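Local coordinates for protein putative fructosamine-3-kinase (PDB 3F7W) that probably acts as a kinase of the fructosamine-3-kinase family, which phosphorylates sugar adducts on amines, although its own substrate has not been established, at residues T10-R15 with G81-T86; H27-Y32 with F43-P48; S139-F144 with D176-L181. One frame throughout, in Å; residues are numbered along the deposited sequence. Where two conformers were deposited one is given.

Interactions 1 and 2 belong to the same five-stranded antiparallel sheet and touch each other: R85 O lies 2.9 Å from L47 N. Interaction 2 lies within the sheet, pairing strands 29-36 and 41-46 by backbone hydrogen bonds. Interaction 1 joins the end of helix 3-13 to strand 79-83, at one edge of the sheet, and to the start of strand 86-90, chiefly through one leucine and a bridging water. Interaction 3, about 41 and 37 Å from interactions 1 and 2, centre to centre, is a helix-helix contact with an apolar inside and an acidic, hydrated outside. All three are partly buried, interaction 2 with the most buried residues (6 of 11, against 2 of 6 and 2 of 5).

Interaction 1 (T10-R15 with G81-T86); sequences TELTGR and GWDDRT. With EDO (1,2-ethanediol), chain F; EDO (1,2-ethanediol), chain E.
L12 makes the apolar part of this contact, with its two methyls on different partners. CD1 meets T86 CB at 3.7 Å, whereas CD2 lies 3.7 Å from W82 O and close to the D83 carboxylate, whose side chain it crosses at about a right angle. CG sits beside the backbone N (chi1 -69°), which sends the branch off the helix toward the strand. T13 adds only a marginal touch on G81.

The polar link between the backbones runs through water 1, which donates to L12 O (3.0 Å) and accepts from W82 N (3.0 Å).

Local bonds shape each segment. T13 OG1 accepts from R15 N at 3.1 Å in an ST turn and also bonds V9 O, while G14, with phi 72°, leaves the helix. In an Asx turn, D83 OD1 accepts from R85 N at 2.8 Å, met from 43° above the carboxylate plane.

Helix 3-13 packs on the sheet face that bears D83 and T86, where R8 bonds T86 OG1. W82 points to the other face and touches R59 and A62 of helix 57-68, and G81 pairs with A88 of the adjoining strand 86-90.

Interaction 2 (H27-Y32 with F43-P48); sequences HRWHLY and FVKALP. With EDO (1,2-ethanediol), chain G.
Y32, V44 and A46 form the buried apolar patch on one face of this strand pair. Y32 CE1 reaches A46 CB at 4.1 Å, and V5, R8 and V9 of helix 3-13 pack on Y32, A46 and V44 respectively. On the other face, L31 lies alongside K45, with L31 CD2 3.8 Å from K45 CG. L31 CD2 also comes 3.9 Å from F43 CZ, because CG of F43 is anti to its backbone N (chi1 178°) and the ring swings across obliquely.

Backbone bonds hold the two strands together between these faces. H30 with A46 and Y32 with V44 are hydrogen-bonded antiparallel pairs, and L31 with K45 is the non-hydrogen-bonded pair between them. The bond from H30 N to A46 O is 2.9 Å long and nearly straight (174°), while that from Y32 N to V44 O is more bent, at 136°.

At the open end of the hairpin, away from the turn, P48 CG approaches the edge of the H30 ring, 3.6 Å from H30 NE2. W29 runs alongside K45, and H27 CB lies over one face of the W29 indole. Water 2, in the plane of that ring at its edge, accepts from W29 NE1 (3.0 Å) and K45 NZ (3.1 Å). K45 NZ also forms salt bridges with E61 of helix 57-68 and with D211. An antiparallel hairpin whose second strand carries a lysine paired with a glutamate of the following helix is as in the N-terminal lobe of protein-kinase-like folds, consistent with the family of this protein.

Interaction 3 (S139-F144 with D176-L181); sequences STWPEF and DALDHL
P142 and L178 meet at the centre of this contact. L178 CD2 lies 3.3 Å from P142 O and 4.1 Å from P142 CB, which places that methyl against the backbone as well as the ring of the proline. The other methyl, L178 CD1, comes 4.1 Å from W141 CZ3, the two side chains crossing at about a right angle. In the leucine, CG lies anti to the backbone N (chi1 -168°), which carries both methyls toward helix 141-159.

Toward solvent the contact becomes acidic. D179 crosses the proline ring at about a right angle, with OD1 3.7 Å from P142 CG. Its OD2 is 3.8 Å from E143 OE2, a pair of like charges whose carboxylate planes are turned 44° apart. D179 was modelled in two conformers, so these details are less certain than those of L178.

Helix 141-159 starts just here, with T140 at its N-cap position. P142 is in the first turn, where its lack of an N-H costs the helix no backbone bond. The partner helix 178-181 is a single turn following helix 165-176, and A177 O accepts from both H180 N and L181 N at its start. Such helix-on-helix packing is in keeping with the largely helical C-terminal lobe of kinase-like folds.

Second-shell groups set the acidic side chains. T140 OG1 donates to E143 OE1 at 2.6 Å, meeting it from 45° above the carboxylate plane. Water 3 donates to the same oxygen at 2.7 Å and reaches D179 OD1 through a weak bond. E143 and D179 each lie in the first turn of their helix, whose N-terminal dipole may ease the repulsion between them; E143 also touches R138. On the buried side, the W141 indole stacks with Y145 and meets H218 edge-to-face, while L257 of helix 251-270 touches both W141 and L178.

Interaction 1 (T10-R15 with G81-T86)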
loop_
_atom_site.group_PDB
_atom_site.type_symbol
_atom_site.label_atom_id
_atom_site.label_comp_id
_atom_site.label_asym_id
_atom_site.label_seq_id
_atom_site.Cartn_x
_atom_site.Cartn_y
_atom_site.Cartn_z
ATOM N N THR A 10 -3.766 -24.144 11.189
ATOM C CA THR A 10 -3.880 -25.509 10.717
ATOM C C THR A 10 -5.137 -25.743 9.877
ATOM O O THR A 10 -5.075 -26.409 8.836
ATOM C CB THR A 10 -3.809 -26.494 11.891
ATOM O OG1 THR A 10 -2.519 -26.345 12.505
ATOM C CG2 THR A 10 -4.031 -27.962 11.417
ATOM N N GLU A 11 -6.263 -25.200 10.320
ATOM C CA GLU A 11 -7.510 -25.325 9.573
ATOM C C GLU A 11 -7.382 -24.686 8.194
ATOM O O GLU A 11 -7.836 -25.245 7.197
ATOM C CB GLU A 11 -8.656 -24.651 10.337
ATOM C CG GLU A 11 -10.043 -24.814 9.702
ATOM C CD GLU A 11 -10.553 -26.243 9.752
ATOM O OE1 GLU A 11 -10.425 -26.889 10.813
ATOM O OE2 GLU A 11 -11.092 -26.716 8.731
ATOM N N LEU A 12 -6.780 -23.500 8.145
ATOM C CA LEU A 12 -6.714 -22.732 6.904
ATOM C C LEU A 12 -5.674 -23.240 5.922
ATOM O O LEU A 12 -5.869 -23.111 4.720
ATOM C CB LEU A 12 -6.484 -21.253 7.205
ATOM C CG LEU A 12 -7.660 -20.562 7.871
ATOM C CD1 LEU A 12 -7.269 -19.144 8.220
ATOM C CD2 LEU A 12 -8.897 -20.629 6.959
ATOM N N THR A 13 -4.586 -23.821 6.419
ATOM C CA THR A 13 -3.478 -24.291 5.553
ATOM C C THR A 13 -3.395 -25.781 5.361
ATOM O O THR A 13 -2.689 -26.251 4.477
ATOM C CB THR A 13 -2.114 -23.842 6.116
ATOM O OG1 THR A 13 -1.834 -24.548 7.345
ATOM C CG2 THR A 13 -2.105 -22.369 6.330
ATOM N N GLY A 14 -4.067 -26.534 6.224
ATOM C CA GLY A 14 -3.976 -27.979 6.271
ATOM C C GLY A 14 -2.655 -28.514 6.817
ATOM O O GLY A 14 -2.410 -29.698 6.761
ATOM N N ARG A 15 -1.809 -27.637 7.341
ATOM C CA ARG A 15 -0.476 -28.019 7.801
ATOM C C ARG A 15 -0.410 -28.001 9.332
ATOM O O ARG A 15 -1.046 -27.167 9.973
ATOM C CB ARG A 15 0.549 -27.031 7.245
ATOM C CG ARG A 15 0.626 -26.962 5.715
ATOM C CD ARG A 15 1.409 -28.102 5.130
ATOM N NE ARG A 15 2.823 -28.001 5.490
ATOM C CZ ARG A 15 3.745 -27.297 4.831
ATOM N NH1 ARG A 15 3.435 -26.621 3.731
ATOM N NH2 ARG A 15 5.004 -27.271 5.270
ATOM N N GLY A 81 -3.054 -19.166 3.661
ATOM C CA GLY A 81 -4.483 -19.345 3.939
ATOM C C GLY A 81 -5.089 -18.106 4.550
ATOM O O GLY A 81 -4.391 -17.302 5.163
ATOM N N TRP A 82 -6.404 -17.959 4.428
ATOM C CA TRP A 82 -7.059 -16.822 5.036
ATOM C C TRP A 82 -8.555 -17.021 5.216
ATOM O O TRP A 82 -9.185 -17.866 4.555
ATOM C CB TRP A 82 -6.804 -15.577 4.190
ATOM C CG TRP A 82 -7.549 -15.569 2.904
ATOM C CD1 TRP A 82 -7.195 -16.204 1.730
ATOM C CD2 TRP A 82 -8.790 -14.923 2.651
ATOM N NE1 TRP A 82 -8.134 -15.960 0.771
ATOM C CE2 TRP A 82 -9.129 -15.184 1.302
ATOM C CE3 TRP A 82 -9.646 -14.131 3.423
ATOM C CZ2 TRP A 82 -10.283 -14.669 0.709
ATOM C CZ3 TRP A 82 -10.818 -13.622 2.827
ATOM C CH2 TRP A 82 -11.128 -13.910 1.498
ATOM N N ASP A 83 -9.110 -16.218 6.116
ATOM C CA ASP A 83 -10.553 -16.038 6.241
ATOM C C ASP A 83 -10.768 -14.644 6.775
ATOM O O ASP A 83 -9.835 -13.862 6.834
ATOM C CB ASP A 83 -11.196 -17.120 7.102
ATOM C CG ASP A 83 -10.734 -17.096 8.559
ATOM O OD1 ASP A 83 -10.173 -16.093 9.038
ATOM O OD2 ASP A 83 -10.971 -18.132 9.200
ATOM N N ASP A 84 -11.999 -14.297 7.148
ATOM C CA ASP A 84 -12.273 -12.910 7.556
ATOM C C ASP A 84 -11.576 -12.533 8.868
ATOM O O ASP A 84 -11.548 -11.356 9.220
ATOM C CB ASP A 84 -13.771 -12.657 7.717
ATOM C CG ASP A 84 -14.532 -12.752 6.411
ATOM O OD1 ASP A 84 -13.983 -12.402 5.348
ATOM O OD2 ASP A 84 -15.695 -13.188 6.458
ATOM N N ARG A 85 -11.057 -13.524 9.586
ATOM C CA ARG A 85 -10.425 -13.296 10.922
ATOM C C ARG A 85 -8.882 -13.448 10.927
ATOM O O ARG A 85 -8.227 -13.061 11.908
ATOM C CB ARG A 85 -10.926 -14.340 11.939
ATOM C CG ARG A 85 -12.392 -14.740 11.911
ATOM C CD ARG A 85 -13.261 -13.610 12.388
ATOM N NE ARG A 85 -12.882 -13.173 13.728
ATOM C CZ ARG A 85 -13.356 -12.079 14.311
ATOM N NH1 ARG A 85 -14.219 -11.281 13.679
ATOM N NH2 ARG A 85 -12.937 -11.760 15.501
ATOM N N THR A 86 -8.333 -14.093 9.882
ATOM C CA THR A 86 -6.967 -14.655 9.924
ATOM C C THR A 86 -6.346 -14.551 8.527
ATOM O O THR A 86 -7.015 -14.789 7.511
ATOM C CB THR A 86 -6.979 -16.118 10.323
ATOM O OG1 THR A 86 -7.915 -16.333 11.386
ATOM C CG2 THR A 86 -5.595 -16.620 10.754
HETATM C C1 EDO F . -6.112 -16.579 -2.756
HETATM O O1 EDO F . -5.669 -16.728 -1.406
HETATM C C2 EDO F . -7.378 -15.736 -2.816
HETATM O O2 EDO F . -8.424 -16.507 -2.221
HETATM C C1 EDO E . 6.557 -24.295 2.333
HETATM O O1 EDO E . 6.172 -25.112 3.429
HETATM C C2 EDO E . 5.804 -24.641 1.053
HETATM O O2 EDO E . 5.273 -25.958 1.073
HETATM O O HOH W 1 -7.269 -20.669 3.600
#

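Interaction 2 (H27-Y32 with F43-P48)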
loop_
_atom_site.group_PDB
_atom_site.type_symbol
_atom_site.label_atom_id
_atom_site.label_comp_id
_atom_site.label_asym_id
_atom_site.label_seq_id
_atom_site.Cartn_x
_atom_site.Cartn_y
_atom_site.Cartn_z
ATOM N N HIS A 27 -3.052 -1.731 14.213
ATOM C CA HIS A 27 -4.431 -1.282 14.247
ATOM C C HIS A 27 -5.219 -2.199 15.188
ATOM O O HIS A 27 -4.924 -2.214 16.370
ATOM C CB HIS A 27 -4.990 -1.216 12.837
ATOM C CG HIS A 27 -4.271 -0.245 11.965
ATOM N ND1 HIS A 27 -4.308 1.119 12.181
ATOM C CD2 HIS A 27 -3.503 -0.439 10.869
ATOM C CE1 HIS A 27 -3.583 1.718 11.251
ATOM N NE2 HIS A 27 -3.084 0.798 10.444
ATOM N N ARG A 28 -6.119 -3.003 14.612
ATOM C CA ARG A 28 -7.114 -3.778 15.357
ATOM C C ARG A 28 -6.766 -5.280 15.441
ATOM O O ARG A 28 -7.557 -6.065 15.970
ATOM C CB ARG A 28 -8.506 -3.639 14.693
ATOM C CG ARG A 28 -8.782 -2.355 13.854
ATOM C CD ARG A 28 -8.860 -1.086 14.703
ATOM N NE ARG A 28 -9.972 -0.230 14.272
ATOM C CZ ARG A 28 -9.922 1.086 14.069
ATOM N NH1 ARG A 28 -8.805 1.783 14.255
ATOM N NH2 ARG A 28 -11.028 1.718 13.681
ATOM N N TRP A 29 -5.605 -5.681 14.923
ATOM C CA TRP A 29 -5.243 -7.105 14.846
ATOM C C TRP A 29 -3.859 -7.375 15.424
ATOM O O TRP A 29 -3.064 -6.454 15.629
ATOM C CB TRP A 29 -5.347 -7.620 13.417
ATOM C CG TRP A 29 -4.729 -6.744 12.444
ATOM C CD1 TRP A 29 -3.446 -6.806 11.977
ATOM C CD2 TRP A 29 -5.354 -5.630 11.797
ATOM N NE1 TRP A 29 -3.240 -5.797 11.053
ATOM C CE2 TRP A 29 -4.387 -5.047 10.943
ATOM C CE3 TRP A 29 -6.641 -5.077 11.849
ATOM C CZ2 TRP A 29 -4.671 -3.927 10.137
ATOM C CZ3 TRP A 29 -6.926 -3.951 11.056
ATOM C CH2 TRP A 29 -5.940 -3.389 10.214
ATOM N N HIS A 30 -3.616 -8.641 15.728
ATOM C CA HIS A 30 -2.402 -9.090 16.358
ATOM C C HIS A 30 -1.510 -9.801 15.342
ATOM O O HIS A 30 -2.013 -10.382 14.371
ATOM C CB HIS A 30 -2.770 -10.033 17.497
ATOM C CG HIS A 30 -3.649 -9.391 18.528
ATOM N ND1 HIS A 30 -3.153 -8.824 19.683
ATOM C CD2 HIS A 30 -4.988 -9.186 18.557
ATOM C CE1 HIS A 30 -4.151 -8.316 20.387
ATOM N NE2 HIS A 30 -5.273 -8.513 19.721
ATOM N N LEU A 31 -0.194 -9.764 15.577
ATOM C CA LEU A 31 0.798 -10.335 14.650
ATOM C C LEU A 31 1.561 -11.478 15.288
ATOM O O LEU A 31 1.848 -11.479 16.504
ATOM C CB LEU A 31 1.782 -9.246 14.207
ATOM C CG LEU A 31 1.156 -7.929 13.750
ATOM C CD1 LEU A 31 2.245 -6.912 13.315
ATOM C CD2 LEU A 31 0.188 -8.216 12.632
ATOM N N TYR A 32 1.887 -12.479 14.478
ATOM C CA TYR A 32 2.541 -13.676 14.974
ATOM C C TYR A 32 3.512 -14.235 13.943
ATOM O O TYR A 32 3.278 -14.117 12.748
ATOM C CB TYR A 32 1.531 -14.779 15.296
ATOM C CG TYR A 32 0.462 -14.373 16.256
ATOM C CD1 TYR A 32 -0.727 -13.816 15.797
ATOM C CD2 TYR A 32 0.631 -14.537 17.635
ATOM C CE1 TYR A 32 -1.725 -13.407 16.699
ATOM C CE2 TYR A 32 -0.357 -14.146 18.535
ATOM C CZ TYR A 32 -1.527 -13.577 18.057
ATOM O OH TYR A 32 -2.489 -13.197 18.951
ATOM N N PHE A 43 4.039 -15.673 8.571
ATOM C CA PHE A 43 3.622 -14.428 9.200
ATOM C C PHE A 43 2.090 -14.466 9.233
ATOM O O PHE A 43 1.460 -14.637 8.199
ATOM C CB PHE A 43 4.113 -13.220 8.427
ATOM C CG PHE A 43 3.673 -11.894 9.023
ATOM C CD1 PHE A 43 4.037 -11.552 10.297
ATOM C CD2 PHE A 43 2.962 -10.973 8.272
ATOM C CE1 PHE A 43 3.662 -10.338 10.841
ATOM C CE2 PHE A 43 2.594 -9.745 8.831
ATOM C CZ PHE A 43 2.942 -9.454 10.113
ATOM N N VAL A 44 1.515 -14.283 10.414
ATOM C CA VAL A 44 0.064 -14.445 10.596
ATOM C C VAL A 44 -0.496 -13.189 11.276
ATOM O O VAL A 44 0.042 -12.737 12.312
ATOM C CB VAL A 44 -0.247 -15.715 11.406
ATOM C CG1 VAL A 44 -1.739 -15.879 11.671
ATOM C CG2 VAL A 44 0.364 -17.002 10.705
ATOM N N LYS A 45 -1.521 -12.612 10.651
ATOM C CA LYS A 45 -2.345 -11.558 11.254
ATOM C C LYS A 45 -3.629 -12.219 11.714
ATOM O O LYS A 45 -4.189 -13.094 11.021
ATOM C CB LYS A 45 -2.716 -10.466 10.265
ATOM C CG LYS A 45 -1.585 -9.737 9.658
ATOM C CD LYS A 45 -2.057 -8.744 8.626
ATOM C CE LYS A 45 -0.865 -8.027 7.988
ATOM N NZ LYS A 45 -1.342 -6.887 7.154
ATOM N N ALA A 46 -4.110 -11.806 12.868
ATOM C CA ALA A 46 -5.335 -12.401 13.409
ATOM C C ALA A 46 -6.084 -11.390 14.259
ATOM O O ALA A 46 -5.513 -10.754 15.132
ATOM C CB ALA A 46 -5.017 -13.649 14.242
ATOM N N LEU A 47 -7.382 -11.280 14.005
ATOM C CA LEU A 47 -8.277 -10.599 14.904
ATOM C C LEU A 47 -8.513 -11.499 16.118
ATOM O O LEU A 47 -8.456 -12.713 15.998
ATOM C CB LEU A 47 -9.605 -10.355 14.213
ATOM C CG LEU A 47 -9.540 -9.287 13.138
ATOM C CD1 LEU A 47 -10.735 -9.422 12.187
ATOM C CD2 LEU A 47 -9.532 -7.979 13.865
ATOM N N PRO A 48 -8.753 -10.909 17.282
ATOM C CA PRO A 48 -9.034 -11.785 18.428
ATOM C C PRO A 48 -10.310 -12.595 18.178
ATOM O O PRO A 48 -11.211 -12.125 17.482
ATOM C CB PRO A 48 -9.218 -10.807 19.598
ATOM C CG PRO A 48 -8.699 -9.502 19.140
ATOM C CD PRO A 48 -8.791 -9.485 17.637
HETATM C C1 EDO G . -5.091 -6.535 8.261
HETATM O O1 EDO G . -3.974 -5.662 8.048
HETATM C C2 EDO G . -6.060 -6.313 7.144
HETATM O O2 EDO G . -5.401 -6.816 6.007
HETATM O O HOH W 2 -0.634 -5.259 9.735
#

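Interaction 3 (S139-F144 with D176-L181)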
loop_
_atom_site.group_PDB
_atom_site.type_symbol
_atom_site.label_atom_id
_atom_site.label_comp_id
_atom_site.label_asym_id
_atom_site.label_seq_id
_atom_site.Cartn_x
_atom_site.Cartn_y
_atom_site.Cartn_z
ATOM N N SER A 139 -12.493 4.526 -15.310
ATOM C CA SER A 139 -11.724 4.398 -16.530
ATOM C C SER A 139 -10.642 5.473 -16.685
ATOM O O SER A 139 -9.741 5.314 -17.493
ATOM C CB SER A 139 -12.684 4.439 -17.730
ATOM O OG SER A 139 -13.437 5.643 -17.710
ATOM N N THR A 140 -10.752 6.579 -15.952
ATOM C CA THR A 140 -9.840 7.715 -16.096
ATOM C C THR A 140 -9.271 8.116 -14.729
ATOM O O THR A 140 -9.977 8.097 -13.720
ATOM C CB THR A 140 -10.556 8.917 -16.756
ATOM O OG1 THR A 140 -11.689 9.304 -15.970
ATOM C CG2 THR A 140 -11.024 8.554 -18.160
ATOM N N TRP A 141 -7.989 8.472 -14.695
ATOM C CA TRP A 141 -7.329 8.718 -13.420
ATOM C C TRP A 141 -7.775 9.990 -12.663
ATOM O O TRP A 141 -8.012 9.921 -11.451
ATOM C CB TRP A 141 -5.798 8.650 -13.569
ATOM C CG TRP A 141 -5.111 8.790 -12.251
ATOM C CD1 TRP A 141 -4.960 7.844 -11.313
ATOM C CD2 TRP A 141 -4.538 9.983 -11.724
ATOM N NE1 TRP A 141 -4.318 8.358 -10.208
ATOM C CE2 TRP A 141 -4.038 9.673 -10.442
ATOM C CE3 TRP A 141 -4.392 11.281 -12.213
ATOM C CZ2 TRP A 141 -3.414 10.608 -9.642
ATOM C CZ3 TRP A 141 -3.773 12.220 -11.410
ATOM C CH2 TRP A 141 -3.277 11.867 -10.133
ATOM N N PRO A 142 -7.867 11.151 -13.344
ATOM C CA PRO A 142 -8.192 12.356 -12.566
ATOM C C PRO A 142 -9.489 12.238 -11.775
ATOM O O PRO A 142 -9.531 12.621 -10.607
ATOM C CB PRO A 142 -8.299 13.467 -13.646
ATOM C CG PRO A 142 -7.451 12.966 -14.767
ATOM C CD PRO A 142 -7.673 11.469 -14.771
ATOM N N GLU A 143 -10.525 11.684 -12.396
ATOM C CA GLU A 143 -11.800 11.477 -11.703
ATOM C C GLU A 143 -11.689 10.467 -10.551
ATOM O O GLU A 143 -12.224 10.668 -9.468
ATOM C CB GLU A 143 -12.853 10.998 -12.704
ATOM C CG GLU A 143 -13.311 12.058 -13.711
ATOM C CD GLU A 143 -12.269 12.455 -14.773
ATOM O OE1 GLU A 143 -11.322 11.681 -15.096
ATOM O OE2 GLU A 143 -12.424 13.574 -15.306
ATOM N N PHE A 144 -11.048 9.347 -10.824
ATOM C CA PHE A 144 -10.785 8.362 -9.805
ATOM C C PHE A 144 -10.033 8.969 -8.606
ATOM O O PHE A 144 -10.415 8.776 -7.448
ATOM C CB PHE A 144 -9.979 7.220 -10.437
ATOM C CG PHE A 144 -9.408 6.266 -9.454
ATOM C CD1 PHE A 144 -10.219 5.355 -8.797
ATOM C CD2 PHE A 144 -8.040 6.265 -9.192
ATOM C CE1 PHE A 144 -9.678 4.476 -7.878
ATOM C CE2 PHE A 144 -7.499 5.370 -8.282
ATOM C CZ PHE A 144 -8.322 4.484 -7.631
ATOM N N ASP A 176 -9.297 21.250 -8.901
ATOM C CA ASP A 176 -9.833 22.056 -9.997
ATOM C C ASP A 176 -8.832 22.182 -11.143
ATOM O O ASP A 176 -9.244 22.424 -12.283
ATOM C CB ASP A 176 -10.238 23.446 -9.501
ATOM C CG ASP A 176 -11.486 23.424 -8.623
ATOM O OD1 ASP A 176 -12.178 22.377 -8.538
ATOM O OD2 ASP A 176 -11.781 24.477 -8.012
ATOM N N ALA A 177 -7.536 22.031 -10.833
ATOM C CA ALA A 177 -6.445 22.144 -11.811
ATOM C C ALA A 177 -5.957 20.776 -12.282
ATOM O O ALA A 177 -5.009 20.668 -13.067
ATOM C CB ALA A 177 -5.295 22.955 -11.207
ATOM N N LEU A 178 -6.631 19.728 -11.819
ATOM C CA LEU A 178 -6.125 18.374 -11.957
ATOM C C LEU A 178 -5.992 17.929 -13.405
ATOM O O LEU A 178 -5.061 17.203 -13.738
ATOM C CB LEU A 178 -6.988 17.385 -11.154
ATOM C CG LEU A 178 -6.478 15.967 -10.949
ATOM C CD1 LEU A 178 -5.063 15.970 -10.378
ATOM C CD2 LEU A 178 -7.454 15.166 -10.041
ATOM N N ASP A 179 -6.895 18.343 -14.290
ATOM C CA ASP A 179 -6.815 17.862 -15.684
ATOM C C ASP A 179 -5.702 18.569 -16.492
ATOM O O ASP A 179 -5.470 18.232 -17.651
ATOM C CB ASP A 179 -8.191 17.884 -16.392
ATOM C CG ASP A 179 -8.919 16.523 -16.319
ATOM O OD1 ASP A 179 -8.584 15.599 -17.109
ATOM O OD2 ASP A 179 -9.830 16.379 -15.468
ATOM N N HIS A 180 -5.010 19.531 -15.879
ATOM C CA HIS A 180 -3.688 19.948 -16.371
ATOM C C HIS A 180 -2.586 19.249 -15.584
ATOM O O HIS A 180 -1.667 18.670 -16.161
ATOM C CB HIS A 180 -3.461 21.452 -16.251
ATOM C CG HIS A 180 -2.020 21.852 -16.391
ATOM N ND1 HIS A 180 -1.309 21.687 -17.562
ATOM C CD2 HIS A 180 -1.151 22.390 -15.500
ATOM C CE1 HIS A 180 -0.071 22.114 -17.388
ATOM N NE2 HIS A 180 0.053 22.542 -16.144
ATOM N N LEU A 181 -2.711 19.266 -14.262
ATOM C CA LEU A 181 -1.637 18.769 -13.378
ATOM C C LEU A 181 -1.340 17.275 -13.560
ATOM O O LEU A 181 -0.215 16.836 -13.348
ATOM C CB LEU A 181 -1.973 19.061 -11.906
ATOM C CG LEU A 181 -2.069 20.555 -11.559
ATOM C CD1 LEU A 181 -2.550 20.725 -10.136
ATOM C CD2 LEU A 181 -0.741 21.286 -11.755
HETATM O O HOH W 3 -10.123 12.515 -17.414
#